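Long-range contacts in EpsJ (Vibrio vulnificus, PDB 2RET), which is a minor pseudopilin of the type 2 secretion system that pairs with EpsI, probably as part of the pseudopilus involved in exporting folded proteins: residues T15-E20 with L153-Y158; N19-A24 with P117-V122; S30-I35 with I66-L71; A147-E152 with Y165-G170. One frame throughout, in Å; residues are numbered along the deposited sequence.

Interaction 1 of 4, residues T15-E20 with L153-Y158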
loop_
_atom_site.group_PDB
_atom_site.type_symbol
_atom_site.label_atom_id
_atom_site.label_comp_id
_atom_site.label_asym_id
_atom_site.label_seq_id
_atom_site.Cartn_x
_atom_site.Cartn_y
_atom_site.Cartn_z
ATOM N N THR B 15 -28.626 23.723 21.097
ATOM C CA THR B 15 -28.404 22.365 20.643
ATOM C C THR B 15 -28.187 22.414 19.138
ATOM O O THR B 15 -27.251 21.813 18.657
ATOM C CB THR B 15 -29.564 21.411 21.058
ATOM O OG1 THR B 15 -29.770 21.498 22.479
ATOM C CG2 THR B 15 -29.243 19.987 20.724
ATOM N N ALA B 16 -29.010 23.170 18.408
ATOM C CA ALA B 16 -28.868 23.324 16.946
ATOM C C ALA B 16 -27.535 23.940 16.520
ATOM O O ALA B 16 -26.972 23.574 15.482
ATOM C CB ALA B 16 -30.031 24.134 16.359
ATOM N N ARG B 17 -27.035 24.873 17.319
ATOM C CA ARG B 17 -25.722 25.462 17.100
ATOM C C ARG B 17 -24.566 24.453 17.311
ATOM O O ARG B 17 -23.622 24.390 16.505
ATOM C CB ARG B 17 -25.560 26.692 18.004
ATOM C CG ARG B 17 -24.178 27.274 18.057
ATOM C CD ARG B 17 -23.715 27.662 16.674
ATOM N NE ARG B 17 -22.634 28.635 16.689
ATOM C CZ ARG B 17 -22.059 29.100 15.590
ATOM N NH1 ARG B 17 -22.448 28.665 14.415
ATOM N NH2 ARG B 17 -21.104 30.008 15.662
ATOM N N LEU B 18 -24.621 23.688 18.397
ATOM C CA LEU B 18 -23.604 22.668 18.649
ATOM C C LEU B 18 -23.635 21.567 17.613
ATOM O O LEU B 18 -22.602 21.017 17.293
ATOM C CB LEU B 18 -23.763 22.013 20.032
ATOM C CG LEU B 18 -23.104 22.657 21.248
ATOM C CD1 LEU B 18 -23.324 21.728 22.449
ATOM C CD2 LEU B 18 -21.622 22.970 21.048
ATOM N N ASN B 19 -24.828 21.213 17.150
ATOM C CA ASN B 19 -25.022 20.280 16.041
ATOM C C ASN B 19 -24.422 20.795 14.720
ATOM O O ASN B 19 -23.798 20.054 13.970
ATOM C CB ASN B 19 -26.512 20.016 15.821
ATOM C CG ASN B 19 -27.138 19.059 16.872
ATOM O OD1 ASN B 19 -26.445 18.377 17.641
ATOM N ND2 ASN B 19 -28.460 19.020 16.892
ATOM N N GLU B 20 -24.612 22.079 14.448
ATOM C CA GLU B 20 -24.004 22.738 13.313
ATOM C C GLU B 20 -22.491 22.647 13.350
ATOM O O GLU B 20 -21.851 22.342 12.330
ATOM C CB GLU B 20 -24.442 24.196 13.263
ATOM C CG GLU B 20 -24.018 24.949 11.992
ATOM C CD GLU B 20 -24.186 26.448 12.135
ATOM O OE1 GLU B 20 -24.394 26.892 13.271
ATOM O OE2 GLU B 20 -24.111 27.184 11.130
ATOM N N LEU B 153 -10.651 28.895 14.002
ATOM C CA LEU B 153 -11.874 29.664 13.742
ATOM C C LEU B 153 -12.182 30.533 14.946
ATOM O O LEU B 153 -12.017 30.111 16.072
ATOM C CB LEU B 153 -13.056 28.715 13.504
ATOM C CG LEU B 153 -12.850 27.651 12.413
ATOM C CD1 LEU B 153 -14.027 26.707 12.360
ATOM C CD2 LEU B 153 -12.667 28.356 11.096
ATOM N N THR B 154 -12.619 31.756 14.689
ATOM C CA THR B 154 -13.109 32.669 15.697
ATOM C C THR B 154 -14.628 32.734 15.473
ATOM O O THR B 154 -15.120 33.271 14.461
ATOM C CB THR B 154 -12.454 34.054 15.555
ATOM O OG1 THR B 154 -11.028 33.900 15.602
ATOM C CG2 THR B 154 -12.960 35.093 16.686
ATOM N N LEU B 155 -15.341 32.117 16.418
ATOM C CA LEU B 155 -16.775 32.133 16.468
ATOM C C LEU B 155 -17.269 33.311 17.327
ATOM O O LEU B 155 -16.674 33.660 18.340
ATOM C CB LEU B 155 -17.319 30.816 17.018
ATOM C CG LEU B 155 -16.876 29.462 16.449
ATOM C CD1 LEU B 155 -17.909 28.361 16.789
ATOM C CD2 LEU B 155 -16.572 29.521 14.967
ATOM N N LYS B 156 -18.368 33.907 16.895
ATOM C CA LYS B 156 -19.011 35.009 17.579
ATOM C C LYS B 156 -19.398 34.668 19.015
ATOM O O LYS B 156 -19.251 35.472 19.925
ATOM C CB LYS B 156 -20.273 35.415 16.808
ATOM C CG LYS B 156 -20.002 36.279 15.566
ATOM C CD LYS B 156 -20.998 37.496 15.497
ATOM C CE LYS B 156 -20.352 38.798 14.943
ATOM N NZ LYS B 156 -21.213 40.057 15.225
ATOM N N ASP B 157 -19.894 33.455 19.176
ATOM C CA ASP B 157 -20.371 32.955 20.451
ATOM C C ASP B 157 -19.254 32.248 21.247
ATOM O O ASP B 157 -18.976 32.591 22.381
ATOM C CB ASP B 157 -21.605 32.059 20.264
ATOM C CG ASP B 157 -21.487 31.069 19.093
ATOM O OD1 ASP B 157 -20.452 30.990 18.396
ATOM O OD2 ASP B 157 -22.479 30.354 18.839
ATOM N N TYR B 158 -18.593 31.287 20.652
ATOM C CA TYR B 158 -17.619 30.466 21.397
ATOM C C TYR B 158 -16.185 31.036 21.461
ATOM O O TYR B 158 -15.384 30.587 22.286
ATOM C CB TYR B 158 -17.635 29.045 20.824
ATOM C CG TYR B 158 -18.911 28.315 21.187
ATOM C CD1 TYR B 158 -19.163 27.957 22.498
ATOM C CD2 TYR B 158 -19.860 27.984 20.232
ATOM C CE1 TYR B 158 -20.313 27.296 22.855
ATOM C CE2 TYR B 158 -21.041 27.305 20.582
ATOM C CZ TYR B 158 -21.250 26.963 21.895
ATOM O OH TYR B 158 -22.410 26.288 22.296
#
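With CG anti to the backbone N (chi1 170°) and a bend at chi2, Arg17 leaves the helix toward Asp157, whose CG sits between its own backbone N and carbonyl carbon (chi1 44°), bringing the carboxylate round to meet the guanidinium. The grip is side-on and two-pronged. Arg17 NE reaches Asp157 OD2 at 2.8 Å on the syn lone pair, and Arg17 NH2 gives Asp157 OD1 a nearly straight bond of 3.0 Å. Asp157 OD1 also accepts Tyr158 N, from the opposite face of the carboxylate. The remaining nitrogen, Arg17 NH1, bonds Glu20 OE1 at 2.9 Å one helical turn on and also Ser120 O, so the guanidinium is fixed between helix and loop. Arg17 CG lies at the edge of the Tyr158 ring, 4.0 Å from CE2, while Leu18 CD2 comes obliquely to the phenol end, 3.6 Å from Tyr158 OH. That hydroxyl bonds Glu12 of the EpsI chain, and the Tyr158 ring meets Phe16 of EpsI edge to face. The arrangement is a salt-bridge network tying the long N-terminal helix of a pilin-like fold to the turn of the hairpin formed by strands 148-155 and 159-166, beside the EpsI interface.

Interaction 2 of 4, residues N19-A24 with P117-V122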
loop_
_atom_site.group_PDB
_atom_site.type_symbol
_atom_site.label_atom_id
_atom_site.label_comp_id
_atom_site.label_asym_id
_atom_site.label_seq_id
_atom_site.Cartn_x
_atom_site.Cartn_y
_atom_site.Cartn_z
ATOM N N ASN B 19 -24.828 21.213 17.150
ATOM C CA ASN B 19 -25.022 20.280 16.041
ATOM C C ASN B 19 -24.422 20.795 14.720
ATOM O O ASN B 19 -23.798 20.054 13.970
ATOM C CB ASN B 19 -26.512 20.016 15.821
ATOM C CG ASN B 19 -27.138 19.059 16.872
ATOM O OD1 ASN B 19 -26.445 18.377 17.641
ATOM N ND2 ASN B 19 -28.460 19.020 16.892
ATOM N N GLU B 20 -24.612 22.079 14.448
ATOM C CA GLU B 20 -24.004 22.738 13.313
ATOM C C GLU B 20 -22.491 22.647 13.350
ATOM O O GLU B 20 -21.851 22.342 12.330
ATOM C CB GLU B 20 -24.442 24.196 13.263
ATOM C CG GLU B 20 -24.018 24.949 11.992
ATOM C CD GLU B 20 -24.186 26.448 12.135
ATOM O OE1 GLU B 20 -24.394 26.892 13.271
ATOM O OE2 GLU B 20 -24.111 27.184 11.130
ATOM N N LEU B 21 -21.931 22.925 14.523
ATOM C CA LEU B 21 -20.494 22.889 14.740
ATOM C C LEU B 21 -19.916 21.501 14.610
ATOM O O LEU B 21 -18.891 21.315 14.023
ATOM C CB LEU B 21 -20.183 23.423 16.132
ATOM C CG LEU B 21 -18.721 23.567 16.535
ATOM C CD1 LEU B 21 -17.868 24.189 15.382
ATOM C CD2 LEU B 21 -18.615 24.390 17.844
ATOM N N GLN B 22 -20.577 20.520 15.188
ATOM C CA GLN B 22 -20.190 19.113 15.003
ATOM C C GLN B 22 -20.109 18.762 13.513
ATOM O O GLN B 22 -19.160 18.148 13.081
ATOM C CB GLN B 22 -21.213 18.211 15.709
ATOM C CG GLN B 22 -20.686 17.003 16.455
ATOM C CD GLN B 22 -21.797 16.321 17.309
ATOM O OE1 GLN B 22 -22.582 16.994 18.013
ATOM N NE2 GLN B 22 -21.856 14.981 17.252
ATOM N N ARG B 23 -21.127 19.149 12.742
ATOM C CA ARG B 23 -21.130 18.949 11.299
ATOM C C ARG B 23 -19.961 19.591 10.582
ATOM O O ARG B 23 -19.350 18.966 9.729
ATOM C CB ARG B 23 -22.440 19.417 10.661
ATOM C CG ARG B 23 -23.524 18.397 10.751
ATOM C CD ARG B 23 -24.654 18.698 9.807
ATOM N NE ARG B 23 -25.189 20.012 10.063
ATOM C CZ ARG B 23 -26.109 20.291 10.982
ATOM N NH1 ARG B 23 -26.641 19.344 11.763
ATOM N NH2 ARG B 23 -26.495 21.542 11.126
ATOM N N ALA B 24 -19.690 20.846 10.913
ATOM C CA ALA B 24 -18.538 21.581 10.385
ATOM C C ALA B 24 -17.224 20.860 10.665
ATOM O O ALA B 24 -16.396 20.749 9.791
ATOM C CB ALA B 24 -18.505 23.012 10.944
ATOM N N PRO B 117 -22.326 26.219 2.654
ATOM C CA PRO B 117 -22.385 26.981 3.923
ATOM C C PRO B 117 -22.214 26.068 5.122
ATOM O O PRO B 117 -23.150 25.373 5.506
ATOM C CB PRO B 117 -23.785 27.602 3.937
ATOM C CG PRO B 117 -24.478 27.134 2.715
ATOM C CD PRO B 117 -23.607 26.226 1.920
ATOM N N LEU B 118 -21.036 26.087 5.730
ATOM C CA LEU B 118 -20.711 25.134 6.770
ATOM C C LEU B 118 -21.014 25.632 8.204
ATOM O O LEU B 118 -21.441 24.857 9.093
ATOM C CB LEU B 118 -19.231 24.782 6.627
ATOM C CG LEU B 118 -18.773 23.445 7.172
ATOM C CD1 LEU B 118 -19.671 22.245 6.680
ATOM C CD2 LEU B 118 -17.347 23.252 6.746
ATOM N N LEU B 119 -20.776 26.915 8.441
ATOM C CA LEU B 119 -20.863 27.440 9.795
ATOM C C LEU B 119 -21.071 28.955 9.810
ATOM O O LEU B 119 -20.244 29.715 9.347
ATOM C CB LEU B 119 -19.584 27.039 10.560
ATOM C CG LEU B 119 -19.485 27.082 12.069
ATOM C CD1 LEU B 119 -20.425 26.106 12.713
ATOM C CD2 LEU B 119 -18.015 26.770 12.420
ATOM N N SER B 120 -22.199 29.358 10.382
ATOM C CA SER B 120 -22.568 30.749 10.512
ATOM C C SER B 120 -21.861 31.369 11.711
ATOM O O SER B 120 -21.287 30.686 12.536
ATOM C CB SER B 120 -24.081 30.866 10.679
ATOM O OG SER B 120 -24.443 30.152 11.847
ATOM N N ASP B 121 -21.857 32.678 11.757
ATOM C CA ASP B 121 -21.202 33.422 12.831
ATOM C C ASP B 121 -19.746 33.012 13.084
ATOM O O ASP B 121 -19.342 32.735 14.229
ATOM C CB ASP B 121 -22.031 33.347 14.114
ATOM C CG ASP B 121 -23.300 34.199 14.049
ATOM O OD1 ASP B 121 -23.475 35.035 13.123
ATOM O OD2 ASP B 121 -24.126 34.030 14.958
ATOM N N VAL B 122 -18.969 33.001 12.000
ATOM C CA VAL B 122 -17.523 32.777 12.056
ATOM C C VAL B 122 -16.900 34.080 11.612
ATOM O O VAL B 122 -17.133 34.519 10.520
ATOM C CB VAL B 122 -17.084 31.593 11.163
ATOM C CG1 VAL B 122 -15.559 31.517 11.055
ATOM C CG2 VAL B 122 -17.619 30.286 11.748
HETATM O O HOH W 1 -22.510 22.717 9.590
#
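Glu20 and Leu119 pass each other at a slant, the glutamate reaching out from the helix in an extended chain and the leucine setting its CD1 branch alongside it. Leu119 CD1 lies 3.8 Å from Glu20 CD and equally near Leu21 CA, so one methyl fills the angle between a helical side chain and its backbone. The other branch, CD2, slants against Leu21 CD1 at 3.9 Å; Leu21 has CG anti to its N (chi1 -176°), which carries Leu21 CD1 back toward the strand although its CB heads away. Beyond them Leu118 puts CG against Ala24, 3.8 Å from CB. Against the small Ala24, the axes of helix 19-24 and strand 117-119 come within 7.5 Å at a crossing angle of -114°. Leu118 and Leu119 both face Leu97 in a classic beta bulge at the edge of the larger antiparallel sheet, against which the N-terminal helix of this pilin-like fold packs. The polar end of Glu20 reaches past the bulge: Ser120 N donates to Glu20 OE2 at 3.0 Å, nearly straight but from above the carboxylate plane, while OE1 is taken by Arg17. Ser120 OG lies close to the same OE2, 3.1 Å away. A water donates to Glu20 O; its approach to Leu118 O is too short to be trusted as a bond. Leu21 also packs on Phe16 of the EpsI chain.

Interaction 3 of 4, residues S30-I35 with I66-L71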
loop_
_atom_site.group_PDB
_atom_site.type_symbol
_atom_site.label_atom_id
_atom_site.label_comp_id
_atom_site.label_asym_id
_atom_site.label_seq_id
_atom_site.Cartn_x
_atom_site.Cartn_y
_atom_site.Cartn_z
ATOM N N SER B 30 -12.513 15.653 7.491
ATOM C CA SER B 30 -12.454 14.872 6.258
ATOM C C SER B 30 -11.457 15.490 5.277
ATOM O O SER B 30 -10.748 14.756 4.595
ATOM C CB SER B 30 -13.840 14.703 5.608
ATOM O OG SER B 30 -14.314 15.904 4.953
ATOM N N ASP B 31 -11.410 16.822 5.224
ATOM C CA ASP B 31 -10.603 17.552 4.242
ATOM C C ASP B 31 -9.142 17.696 4.677
ATOM O O ASP B 31 -8.234 17.324 3.959
ATOM C CB ASP B 31 -11.171 18.953 3.972
ATOM C CG ASP B 31 -12.437 18.946 3.144
ATOM O OD1 ASP B 31 -12.677 18.012 2.343
ATOM O OD2 ASP B 31 -13.212 19.929 3.274
ATOM N N PHE B 32 -8.937 18.263 5.849
ATOM C CA PHE B 32 -7.613 18.579 6.312
ATOM C C PHE B 32 -6.777 17.356 6.706
ATOM O O PHE B 32 -5.528 17.432 6.717
ATOM C CB PHE B 32 -7.677 19.586 7.445
ATOM C CG PHE B 32 -8.037 20.957 7.004
ATOM C CD1 PHE B 32 -7.083 21.784 6.464
ATOM C CD2 PHE B 32 -9.321 21.444 7.177
ATOM C CE1 PHE B 32 -7.411 23.065 6.057
ATOM C CE2 PHE B 32 -9.663 22.710 6.736
ATOM C CZ PHE B 32 -8.698 23.529 6.179
ATOM N N ARG B 33 -7.427 16.246 7.037
ATOM C CA ARG B 33 -6.692 15.017 7.275
ATOM C C ARG B 33 -6.304 14.268 5.974
ATOM O O ARG B 33 -5.500 13.334 6.026
ATOM C CB ARG B 33 -7.465 14.082 8.206
ATOM C CG ARG B 33 -7.587 14.557 9.634
ATOM C CD ARG B 33 -8.481 13.587 10.332
ATOM N NE ARG B 33 -8.828 13.850 11.725
ATOM C CZ ARG B 33 -8.145 13.416 12.784
ATOM N NH1 ARG B 33 -7.026 12.724 12.662
ATOM N NH2 ARG B 33 -8.612 13.670 13.998
ATOM N N GLN B 34 -6.882 14.660 4.844
ATOM C CA GLN B 34 -6.663 13.988 3.575
ATOM C C GLN B 34 -6.033 14.917 2.525
ATOM O O GLN B 34 -6.246 14.752 1.315
ATOM C CB GLN B 34 -7.981 13.369 3.082
ATOM C CG GLN B 34 -8.532 12.345 4.101
ATOM C CD GLN B 34 -9.236 11.222 3.460
ATOM O OE1 GLN B 34 -8.695 10.109 3.300
ATOM N NE2 GLN B 34 -10.460 11.480 3.068
ATOM N N ILE B 35 -5.212 15.840 3.000
ATOM C CA ILE B 35 -4.472 16.765 2.128
ATOM C C ILE B 35 -3.492 15.976 1.250
ATOM O O ILE B 35 -2.780 15.103 1.744
ATOM C CB ILE B 35 -3.690 17.849 2.943
ATOM C CG1 ILE B 35 -4.678 18.744 3.697
ATOM C CG2 ILE B 35 -2.795 18.724 2.015
ATOM C CD1 ILE B 35 -4.017 19.987 4.398
ATOM N N ILE B 66 -8.155 29.565 2.050
ATOM C CA ILE B 66 -7.203 28.448 1.866
ATOM C C ILE B 66 -7.724 27.539 0.749
ATOM O O ILE B 66 -8.934 27.406 0.537
ATOM C CB ILE B 66 -6.900 27.668 3.222
ATOM C CG1 ILE B 66 -5.676 26.765 3.107
ATOM C CG2 ILE B 66 -8.080 26.875 3.717
ATOM C CD1 ILE B 66 -5.118 26.295 4.448
HETATM N N MSE B 67 -6.792 26.958 -0.009
HETATM C CA MSE B 67 -7.137 26.023 -1.055
HETATM C C MSE B 67 -6.047 25.002 -1.181
HETATM O O MSE B 67 -4.867 25.349 -1.151
HETATM C CB MSE B 67 -7.373 26.724 -2.404
HETATM C CG MSE B 67 -8.027 25.782 -3.460
HETATM SE SE MSE B 67 -8.289 26.610 -5.218
HETATM C CE MSE B 67 -6.432 26.912 -5.811
ATOM N N PHE B 68 -6.468 23.753 -1.386
ATOM C CA PHE B 68 -5.562 22.616 -1.502
ATOM C C PHE B 68 -6.200 21.397 -2.216
ATOM O O PHE B 68 -7.427 21.274 -2.321
ATOM C CB PHE B 68 -5.010 22.226 -0.107
ATOM C CG PHE B 68 -6.079 21.946 0.940
ATOM C CD1 PHE B 68 -6.493 22.946 1.824
ATOM C CD2 PHE B 68 -6.644 20.677 1.069
ATOM C CE1 PHE B 68 -7.459 22.694 2.794
ATOM C CE2 PHE B 68 -7.602 20.408 2.034
ATOM C CZ PHE B 68 -8.020 21.399 2.893
ATOM N N ALA B 69 -5.346 20.498 -2.708
ATOM C CA ALA B 69 -5.784 19.196 -3.264
ATOM C C ALA B 69 -6.035 18.234 -2.121
ATOM O O ALA B 69 -5.380 18.297 -1.113
ATOM C CB ALA B 69 -4.720 18.656 -4.229
ATOM N N ARG B 70 -7.025 17.356 -2.237
ATOM C CA ARG B 70 -7.199 16.340 -1.236
ATOM C C ARG B 70 -7.499 14.974 -1.870
ATOM O O ARG B 70 -8.025 14.923 -3.000
ATOM C CB ARG B 70 -8.281 16.760 -0.209
ATOM C CG ARG B 70 -9.695 16.933 -0.741
ATOM C CD ARG B 70 -10.720 16.668 0.336
ATOM N NE ARG B 70 -10.846 15.263 0.584
ATOM C CZ ARG B 70 -11.886 14.636 1.149
ATOM N NH1 ARG B 70 -12.954 15.265 1.624
ATOM N NH2 ARG B 70 -11.824 13.332 1.279
ATOM N N LEU B 71 -7.141 13.892 -1.157
ATOM C CA LEU B 71 -7.613 12.550 -1.498
ATOM C C LEU B 71 -9.137 12.522 -1.383
ATOM O O LEU B 71 -9.681 12.683 -0.303
ATOM C CB LEU B 71 -6.968 11.439 -0.612
ATOM C CG LEU B 71 -7.445 9.988 -0.908
ATOM C CD1 LEU B 71 -7.321 9.550 -2.398
ATOM C CD2 LEU B 71 -6.746 8.935 0.000
#
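Phe32 and Phe68 meet obliquely, ring centroids 4.9 Å apart and planes at 49°, with Phe68 CZ over one face of the Phe32 ring near its rim. Ile66 CG2 touches the edge of Phe32. Ile35 lies over one face of Phe68 in an off-centre CH-pi contact, CG1 4.2 Å from the ring centroid. Phe68 turns inward because CG stands between its N and carbonyl carbon (chi1 55°). In this pilin-like fold, the C-terminal end of the long helix thus packs against strand 64-74 of the larger antiparallel sheet, and its exit loop joins that strand by a single bridge, Ile35 with Arg70, beside which Leu71 N donates to Gln34 O at 2.8 Å. Beside this hydrophobic core, Arg70 NH1 forms a salt bridge with Asp31 OD1 at 2.9 Å, the carboxylate and guanidinium planes 67° apart. The guanidinium is steadied by its own strand, since Arg70 NE and NH2 both grip Leu71 O, and Ser30 O lies over its face at 3.6 Å from CZ. In the next shell Asp31 OD1 also binds Arg99 and OD2 takes a bond from Tyr90, so three residues hold this buried carboxylate. Tyr90 and Tyr165 rings also meet Phe32.

Interaction 4 of 4, residues A147-E152 with Y165-G170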
loop_
_atom_site.group_PDB
_atom_site.type_symbol
_atom_site.label_atom_id
_atom_site.label_comp_id
_atom_site.label_asym_id
_atom_site.label_seq_id
_atom_site.Cartn_x
_atom_site.Cartn_y
_atom_site.Cartn_z
ATOM N N ALA B 147 4.629 19.671 8.005
ATOM C CA ALA B 147 4.391 18.446 8.787
ATOM C C ALA B 147 2.994 18.469 9.488
ATOM O O ALA B 147 2.379 17.428 9.707
ATOM C CB ALA B 147 5.555 18.244 9.836
ATOM N N ALA B 148 2.527 19.670 9.819
ATOM C CA ALA B 148 1.244 19.902 10.496
ATOM C C ALA B 148 0.661 21.277 10.126
ATOM O O ALA B 148 1.365 22.191 9.720
ATOM C CB ALA B 148 1.396 19.787 12.009
ATOM N N ILE B 149 -0.652 21.377 10.261
ATOM C CA ILE B 149 -1.428 22.561 9.957
ATOM C C ILE B 149 -2.403 22.740 11.135
ATOM O O ILE B 149 -2.994 21.793 11.592
ATOM C CB ILE B 149 -2.187 22.364 8.583
ATOM C CG1 ILE B 149 -1.168 22.283 7.438
ATOM C CG2 ILE B 149 -3.090 23.537 8.219
ATOM C CD1 ILE B 149 -1.615 21.375 6.286
ATOM N N SER B 150 -2.540 23.966 11.611
ATOM C CA SER B 150 -3.466 24.338 12.678
ATOM C C SER B 150 -4.466 25.285 12.025
ATOM O O SER B 150 -4.092 26.314 11.486
ATOM C CB SER B 150 -2.743 25.070 13.844
ATOM O OG SER B 150 -3.665 25.478 14.880
ATOM N N VAL B 151 -5.728 24.892 12.070
ATOM C CA VAL B 151 -6.827 25.666 11.549
ATOM C C VAL B 151 -7.579 26.239 12.742
ATOM O O VAL B 151 -8.110 25.499 13.547
ATOM C CB VAL B 151 -7.736 24.791 10.646
ATOM C CG1 VAL B 151 -8.919 25.648 10.090
ATOM C CG2 VAL B 151 -6.883 24.198 9.503
ATOM N N GLU B 152 -7.581 27.571 12.851
ATOM C CA GLU B 152 -8.302 28.268 13.894
ATOM C C GLU B 152 -9.494 29.081 13.368
ATOM O O GLU B 152 -9.368 29.845 12.455
ATOM C CB GLU B 152 -7.347 29.187 14.649
ATOM C CG GLU B 152 -8.004 29.882 15.835
ATOM C CD GLU B 152 -7.031 30.777 16.548
ATOM O OE1 GLU B 152 -6.706 31.867 15.990
ATOM O OE2 GLU B 152 -6.585 30.358 17.652
ATOM N N TYR B 165 -3.811 19.244 12.357
ATOM C CA TYR B 165 -3.878 18.091 11.477
ATOM C C TYR B 165 -2.495 17.789 10.925
ATOM O O TYR B 165 -1.756 18.722 10.586
ATOM C CB TYR B 165 -4.789 18.402 10.289
ATOM C CG TYR B 165 -6.170 18.880 10.616
ATOM C CD1 TYR B 165 -7.192 17.969 10.884
ATOM C CD2 TYR B 165 -6.477 20.235 10.604
ATOM C CE1 TYR B 165 -8.468 18.395 11.182
ATOM C CE2 TYR B 165 -7.740 20.679 10.892
ATOM C CZ TYR B 165 -8.745 19.753 11.155
ATOM O OH TYR B 165 -10.017 20.174 11.413
ATOM N N LEU B 166 -2.136 16.503 10.851
ATOM C CA LEU B 166 -0.843 16.103 10.276
ATOM C C LEU B 166 -1.001 15.805 8.803
ATOM O O LEU B 166 -2.049 15.399 8.386
ATOM C CB LEU B 166 -0.257 14.889 10.981
ATOM C CG LEU B 166 -0.039 14.988 12.496
ATOM C CD1 LEU B 166 0.852 13.822 12.946
ATOM C CD2 LEU B 166 0.537 16.300 12.931
ATOM N N THR B 167 0.031 16.075 8.012
ATOM C CA THR B 167 -0.011 15.868 6.576
ATOM C C THR B 167 0.764 14.638 6.217
ATOM O O THR B 167 1.532 14.116 7.033
ATOM C CB THR B 167 0.630 17.032 5.793
ATOM O OG1 THR B 167 1.995 17.178 6.202
ATOM C CG2 THR B 167 -0.177 18.329 5.957
ATOM N N PRO B 168 0.557 14.136 4.992
ATOM C CA PRO B 168 1.404 13.007 4.553
ATOM C C PRO B 168 2.852 13.414 4.244
ATOM O O PRO B 168 3.118 14.535 3.778
ATOM C CB PRO B 168 0.700 12.495 3.307
ATOM C CG PRO B 168 -0.035 13.695 2.763
ATOM C CD PRO B 168 -0.472 14.485 3.992
ATOM N N GLU B 169 3.773 12.486 4.510
ATOM C CA GLU B 169 5.191 12.711 4.234
ATOM C C GLU B 169 5.452 12.518 2.752
ATOM O O GLU B 169 4.785 11.703 2.095
ATOM C CB GLU B 169 6.083 11.802 5.089
ATOM C CG GLU B 169 5.847 12.011 6.592
ATOM C CD GLU B 169 7.071 11.672 7.445
ATOM O OE1 GLU B 169 8.094 12.393 7.316
ATOM O OE2 GLU B 169 7.005 10.693 8.240
ATOM N N GLY B 170 6.402 13.293 2.233
ATOM C CA GLY B 170 6.837 13.189 0.838
ATOM C C GLY B 170 7.253 14.513 0.224
ATOM O O GLY B 170 6.752 15.580 0.597
HETATM O O HOH W 2 3.203 14.956 9.268
#
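The beta hairpin of strands 148-155 and 159-166, at the edge of the smaller antiparallel sheet, ends in this pairing. Ile149 and Tyr165 are its hydrogen-bonded pair: Ile149 N donates to Tyr165 O at 2.9 Å and Tyr165 N to Ile149 O at 2.8 Å. Ala148 and Leu166 follow as a non-hydrogen-bonded pair, their side chains on the sheet face turned from the helix, with Ala148 CB 3.7 Å from Leu166 CD2. On the other face Val151 puts CG2 at the edge of the Tyr165 ring, 3.9 Å from CE2, and both pack on Met28 of helix 10-32. Leu166 also touches Met29 of the EpsI chain, and Ala147 touches Leu30 of the same chain. Past the regular strand the pairing continues as a longer bond of 3.2 Å from Thr167 N to Ala147 O, the donor lying well above the carbonyl plane. A water donates to both Ala147 O and Thr167 O, bridging the two backbones. Thr167 OG1, held between its backbone N and carbonyl carbon (chi1 59°), bonds Pro146 O, while the Thr167 and Ile149 side chains cross at about a right angle, Thr167 CG2 lying 3.4 Å from Ile149 CD1, a tight carbon contact.

Overall arrangement
Helix 10-32 runs between the two antiparallel sheets and carries the first three contacts in chain order. Interactions 1 and 2 start from overlapping segments, share Asn19 and Glu20, and have centres about 6 Å apart; one reaches the hairpin of the smaller sheet, the other the edge strand of the larger. Interaction 3 lies at the far end of the helix, with its centre about 18 Å from that of interaction 2, on the same larger sheet. Interaction 4, in the smaller sheet, is about 10 Å from interaction 3 between centres and touches it through Phe32 with Tyr165 and Ile35 with Ile149. The helix is thus held from residues 15-20 to its C-terminal end, with EpsI close to all four contacts.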